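Local structure of Tae4 (Agrobacterium tumefaciens, 6IJF) at residues C[11-16]-C[53-58]; C[120-125]-C[155-160]. The protein probably hydrolyses amide bonds in the peptidoglycan of rival bacteria, acting as an amidase effector delivered by a type VI secretion system. All blocks are in the same frame, centred on the assembly; numbering follows the deposited sequence.

Contact 1. Residues C[11-16]-C[53-58]; sequences SNYPSS and SIAFVK
Asn12, which follows the short helix 6-11, meets helix 48-58 through two different parts of the residue. Its carbonyl O lies 3.6 Å from CA of Ala55, an approach consistent with the small side chain at this position of the helix. Its side chain crosses that of Lys58, and CG of Asn12 rests 3.6 Å from CB of Lys58, at the root of the lysine rather than at its charge. Beyond CG the lysine is fully extended, and it carries NZ away from the loop to a salt bridge with Glu32.

Tyr13 comes next, and its CA is 4.4 Å from CA of Ala55, the nearest backbone approach of the two segments. The methyl CB of Ala55 packs against the loop 3.8 Å from CA of Tyr13 and also lies at the edge of the phenol ring, near its plane. The ring runs on from there because CG of Tyr13 stands anti to the backbone N (chi1 175°), directing the phenol along the flank of the helix toward Arg51, Val52 and strand 131-137, where it touches Asp134. In papain-like amidases of this clan the central helix begins at the nucleophilic cysteine and packs on the sheet bearing the histidine. The placing of Cys48, His132 and Asp134 is consistent with that scheme, so Tyr13 would bridge helix and sheet beside the presumed active site. Its OH is hydrogen-bonded to Ser147 OG, in the loop closed by the disulfide Cys145-Cys149.

At Pro14 the contact turns purely apolar, with ring atom CD 4.2 Å from CG2 of Ile54. Both side chains also touch Leu29 of helix 26-33, while the carbonyl O of Pro14 accepts a hydrogen bond from Arg51.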
# COMPACT_ATOMS: atom_id res chain seq x y z
N SER C 11 4.13 26.36 5.00
CA SER C 11 2.95 27.07 4.44
C SER C 11 3.23 27.49 2.99
O SER C 11 2.27 27.63 2.23
CB SER C 11 2.57 28.28 5.27
OG SER C 11 3.48 29.35 5.03
N ASN C 12 4.49 27.73 2.62
CA ASN C 12 4.85 28.20 1.25
C ASN C 12 5.21 27.05 0.29
O ASN C 12 5.54 27.34 -0.89
CB ASN C 12 5.99 29.21 1.33
CG ASN C 12 5.51 30.57 1.81
OD1 ASN C 12 6.22 31.28 2.54
ND2 ASN C 12 4.34 30.96 1.36
N TYR C 13 5.18 25.80 0.76
CA TYR C 13 5.68 24.64 -0.03
C TYR C 13 4.54 24.07 -0.88
O TYR C 13 3.51 23.65 -0.36
CB TYR C 13 6.30 23.58 0.89
CG TYR C 13 6.71 22.32 0.15
CD1 TYR C 13 7.92 22.22 -0.51
CD2 TYR C 13 5.85 21.23 0.08
CE1 TYR C 13 8.28 21.09 -1.20
CE2 TYR C 13 6.22 20.06 -0.58
CZ TYR C 13 7.44 20.00 -1.24
OH TYR C 13 7.74 18.87 -1.95
N PRO C 14 4.71 23.99 -2.22
CA PRO C 14 3.76 23.27 -3.08
C PRO C 14 4.07 21.77 -3.19
O PRO C 14 5.15 21.37 -3.68
CB PRO C 14 3.94 24.03 -4.41
CG PRO C 14 5.41 24.33 -4.45
CD PRO C 14 5.82 24.55 -3.00
N SER C 15 3.16 20.93 -2.72
CA SER C 15 3.37 19.46 -2.64
C SER C 15 3.01 18.79 -3.97
O SER C 15 2.06 19.23 -4.65
CB SER C 15 2.58 18.91 -1.47
OG SER C 15 2.51 17.49 -1.52
N SER C 16 3.69 17.70 -4.34
CA SER C 16 3.32 16.85 -5.50
C SER C 16 2.34 15.73 -5.09
O SER C 16 1.97 14.91 -5.97
CB SER C 16 4.56 16.26 -6.17
OG SER C 16 5.34 15.57 -5.23
N SER C 53 12.86 24.97 -3.55
CA SER C 53 13.33 26.34 -3.94
C SER C 53 12.21 27.36 -3.74
O SER C 53 12.42 28.37 -3.05
CB SER C 53 13.82 26.39 -5.36
OG SER C 53 14.92 25.55 -5.58
N ILE C 54 11.00 27.06 -4.22
CA ILE C 54 9.83 27.99 -4.16
C ILE C 54 9.46 28.26 -2.70
O ILE C 54 9.22 29.44 -2.36
CB ILE C 54 8.67 27.43 -4.98
CG1 ILE C 54 8.99 27.56 -6.47
CG2 ILE C 54 7.37 28.11 -4.62
CD1 ILE C 54 8.15 26.71 -7.37
N ALA C 55 9.45 27.22 -1.87
CA ALA C 55 9.15 27.37 -0.43
C ALA C 55 10.11 28.42 0.19
O ALA C 55 9.62 29.31 0.95
CB ALA C 55 9.23 26.04 0.27
N PHE C 56 11.40 28.33 -0.12
CA PHE C 56 12.43 29.27 0.42
C PHE C 56 12.20 30.68 -0.14
O PHE C 56 12.06 31.63 0.66
CB PHE C 56 13.85 28.74 0.16
CG PHE C 56 14.32 27.78 1.24
CD1 PHE C 56 14.81 28.27 2.43
CD2 PHE C 56 14.18 26.42 1.10
CE1 PHE C 56 15.23 27.41 3.44
CE2 PHE C 56 14.59 25.55 2.11
CZ PHE C 56 15.13 26.05 3.27
N VAL C 57 12.13 30.81 -1.45
CA VAL C 57 11.91 32.12 -2.13
C VAL C 57 10.69 32.81 -1.53
O VAL C 57 10.82 33.95 -1.13
CB VAL C 57 11.73 31.93 -3.64
CG1 VAL C 57 11.19 33.19 -4.29
CG2 VAL C 57 13.03 31.50 -4.27
N LYS C 58 9.55 32.12 -1.42
CA LYS C 58 8.30 32.77 -0.93
C LYS C 58 8.43 33.11 0.55
O LYS C 58 7.65 33.96 1.04
CB LYS C 58 7.09 31.87 -1.18
CG LYS C 58 6.69 31.82 -2.64
CD LYS C 58 5.36 31.14 -2.81
CE LYS C 58 5.01 30.99 -4.27
NZ LYS C 58 3.65 30.45 -4.41

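Contact 2. Residues C[120-125]-C[155-160]; sequences AFNNIP and TIWFWP
Two neighbouring strands of the antiparallel five-stranded sheet meet here: Ala120, Phe121 and Asn122 pair in turn with Trp157, Ile156 and Thr155. Ala120 and Trp157 form a hydrogen-bonded pair, in which Ala120 N donates to Trp157 O (2.8 Å) and Trp157 N to Ala120 O (2.7 Å). The same carbonyl also receives a CA-H...O contact from Ile156, whose CA is 3.3 Å from Ala120 O. Phe121 with Ile156 is the intervening non-hydrogen-bonded pair, and at Asn122 the ladder resumes with Asn122 N to Thr155 O.

Side chains alternate between the two faces. On one, Phe121 and Ile156 slant past each other, CD1 of the ring lying 3.8 Å from CG1 of the isoleucine. The phenyl also touches His132 on strand 131-137, and Ile156 reaches Ala108 of helix 108-112.

The other face is more polar. Thr155 OG1 donates to Asn122 OD1 over 3.0 Å, arriving in the plane of the amide on a lone pair, at a C=O...O angle of 112°. The threonine hydroxyl is held between its own backbone N and carbonyl carbon (chi1 69°), which turns it toward the asparagine. That same OD1 hangs over one face of the Trp157 indole, 3.4 Å above its plane and displaced toward the rim, so the amide oxygen that accepts the hydroxyl bond also lies against the indole. Further along, CB of Ala120 packs 3.9 Å from CZ3 of Trp159, whose NE1 is hydrogen-bonded to the carbonyl of Gly98. Helix 84-92 touches this side through Met84, at Ala120 and Asn122.

Strand 116-122 lies between 155-160 and strand 131-137, which carries the presumed catalytic histidine, an order consistent with the antiparallel sheet of papain-like, NlpC/P60-type amidases.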
# COMPACT_ATOMS: atom_id res chain seq x y z
N ALA C 120 16.91 15.29 2.86
CA ALA C 120 17.45 14.83 1.57
C ALA C 120 17.69 13.33 1.65
O ALA C 120 18.41 12.88 2.56
CB ALA C 120 18.72 15.58 1.27
N PHE C 121 17.04 12.60 0.75
CA PHE C 121 17.17 11.14 0.54
C PHE C 121 18.14 10.98 -0.62
O PHE C 121 17.74 11.29 -1.76
CB PHE C 121 15.81 10.49 0.28
CG PHE C 121 14.78 10.74 1.37
CD1 PHE C 121 14.73 9.93 2.50
CD2 PHE C 121 13.85 11.75 1.24
CE1 PHE C 121 13.78 10.16 3.48
CE2 PHE C 121 12.87 11.95 2.20
CZ PHE C 121 12.85 11.17 3.33
N ASN C 122 19.37 10.55 -0.33
CA ASN C 122 20.46 10.50 -1.34
C ASN C 122 20.58 9.10 -1.94
O ASN C 122 20.66 8.14 -1.14
CB ASN C 122 21.80 10.93 -0.74
CG ASN C 122 21.69 12.22 0.02
OD1 ASN C 122 21.89 12.25 1.24
ND2 ASN C 122 21.30 13.28 -0.67
N ASN C 123 20.61 8.99 -3.26
CA ASN C 123 20.85 7.73 -4.02
C ASN C 123 19.74 6.72 -3.74
O ASN C 123 19.91 5.79 -2.92
CB ASN C 123 22.27 7.23 -3.72
CG ASN C 123 23.29 8.34 -3.92
OD1 ASN C 123 23.34 8.96 -4.98
ND2 ASN C 123 24.03 8.64 -2.87
N ILE C 124 18.63 6.88 -4.42
CA ILE C 124 17.43 6.00 -4.30
C ILE C 124 17.53 4.83 -5.26
O ILE C 124 17.68 5.02 -6.46
CB ILE C 124 16.15 6.83 -4.53
CG1 ILE C 124 16.06 7.93 -3.46
CG2 ILE C 124 14.93 5.92 -4.59
CD1 ILE C 124 15.24 9.15 -3.85
N PRO C 125 17.45 3.58 -4.76
CA PRO C 125 17.40 2.39 -5.61
C PRO C 125 16.34 2.42 -6.73
O PRO C 125 15.14 2.43 -6.42
CB PRO C 125 17.02 1.28 -4.59
CG PRO C 125 17.66 1.73 -3.31
CD PRO C 125 17.46 3.23 -3.32
N THR C 155 21.77 7.21 2.05
CA THR C 155 21.92 8.11 3.22
C THR C 155 20.75 9.08 3.22
O THR C 155 20.14 9.33 2.15
CB THR C 155 23.26 8.86 3.26
OG1 THR C 155 23.29 9.80 2.20
CG2 THR C 155 24.47 7.95 3.14
N ILE C 156 20.43 9.56 4.40
CA ILE C 156 19.36 10.55 4.62
C ILE C 156 19.98 11.70 5.39
O ILE C 156 20.56 11.45 6.47
CB ILE C 156 18.20 9.88 5.36
CG1 ILE C 156 17.67 8.71 4.52
CG2 ILE C 156 17.13 10.89 5.73
CD1 ILE C 156 16.74 7.79 5.24
N TRP C 157 19.86 12.92 4.86
CA TRP C 157 20.33 14.13 5.56
C TRP C 157 19.12 14.84 6.14
O TRP C 157 18.14 15.09 5.40
CB TRP C 157 21.12 15.06 4.64
CG TRP C 157 22.40 14.49 4.13
CD1 TRP C 157 23.09 13.42 4.61
CD2 TRP C 157 23.19 15.04 3.06
NE1 TRP C 157 24.24 13.25 3.90
CE2 TRP C 157 24.33 14.23 2.94
CE3 TRP C 157 23.04 16.13 2.21
CZ2 TRP C 157 25.32 14.48 1.99
CZ3 TRP C 157 24.01 16.38 1.26
CH2 TRP C 157 25.13 15.56 1.15
N PHE C 158 19.19 15.20 7.40
CA PHE C 158 18.14 15.98 8.10
C PHE C 158 18.72 17.30 8.61
O PHE C 158 19.69 17.28 9.38
CB PHE C 158 17.56 15.15 9.23
CG PHE C 158 16.46 15.86 9.97
CD1 PHE C 158 15.40 16.41 9.28
CD2 PHE C 158 16.52 16.02 11.35
CE1 PHE C 158 14.41 17.11 9.95
CE2 PHE C 158 15.52 16.71 12.02
CZ PHE C 158 14.46 17.24 11.32
N TRP C 159 18.09 18.41 8.23
CA TRP C 159 18.34 19.76 8.81
C TRP C 159 17.16 20.15 9.70
O TRP C 159 16.11 20.54 9.20
CB TRP C 159 18.49 20.79 7.69
CG TRP C 159 19.64 20.61 6.75
CD1 TRP C 159 20.87 21.18 6.89
CD2 TRP C 159 19.64 19.98 5.46
NE1 TRP C 159 21.64 20.91 5.80
CE2 TRP C 159 20.91 20.22 4.88
CE3 TRP C 159 18.71 19.26 4.72
CZ2 TRP C 159 21.28 19.71 3.65
CZ3 TRP C 159 19.07 18.78 3.48
CH2 TRP C 159 20.33 19.00 2.95
N PRO C 160 17.28 20.06 11.04
CA PRO C 160 16.18 20.47 11.92
C PRO C 160 15.97 22.00 11.91
O PRO C 160 16.94 22.69 11.82
CB PRO C 160 16.63 19.99 13.31
CG PRO C 160 18.13 19.93 13.21
CD PRO C 160 18.45 19.57 11.77

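Both contacts are largely buried, yet they belong to different layers of the fold and lie on opposite sides of the chain's centre, their own centres 19 Å apart. Contact 1 seats an N-terminal loop on helix 48-58 by van der Waals packing, and polar links of its residues, such as those to Glu32, Ser147 and Arg51, run to partners outside the paired segments. Contact 2 is built the other way round: backbone hydrogen bonds set the register and a side-chain bond on one face adds to it. The two do not touch, but each reaches strand 131-137, through Tyr13 at Asp134 and Phe121 at His132, and so both border the presumed catalytic centre.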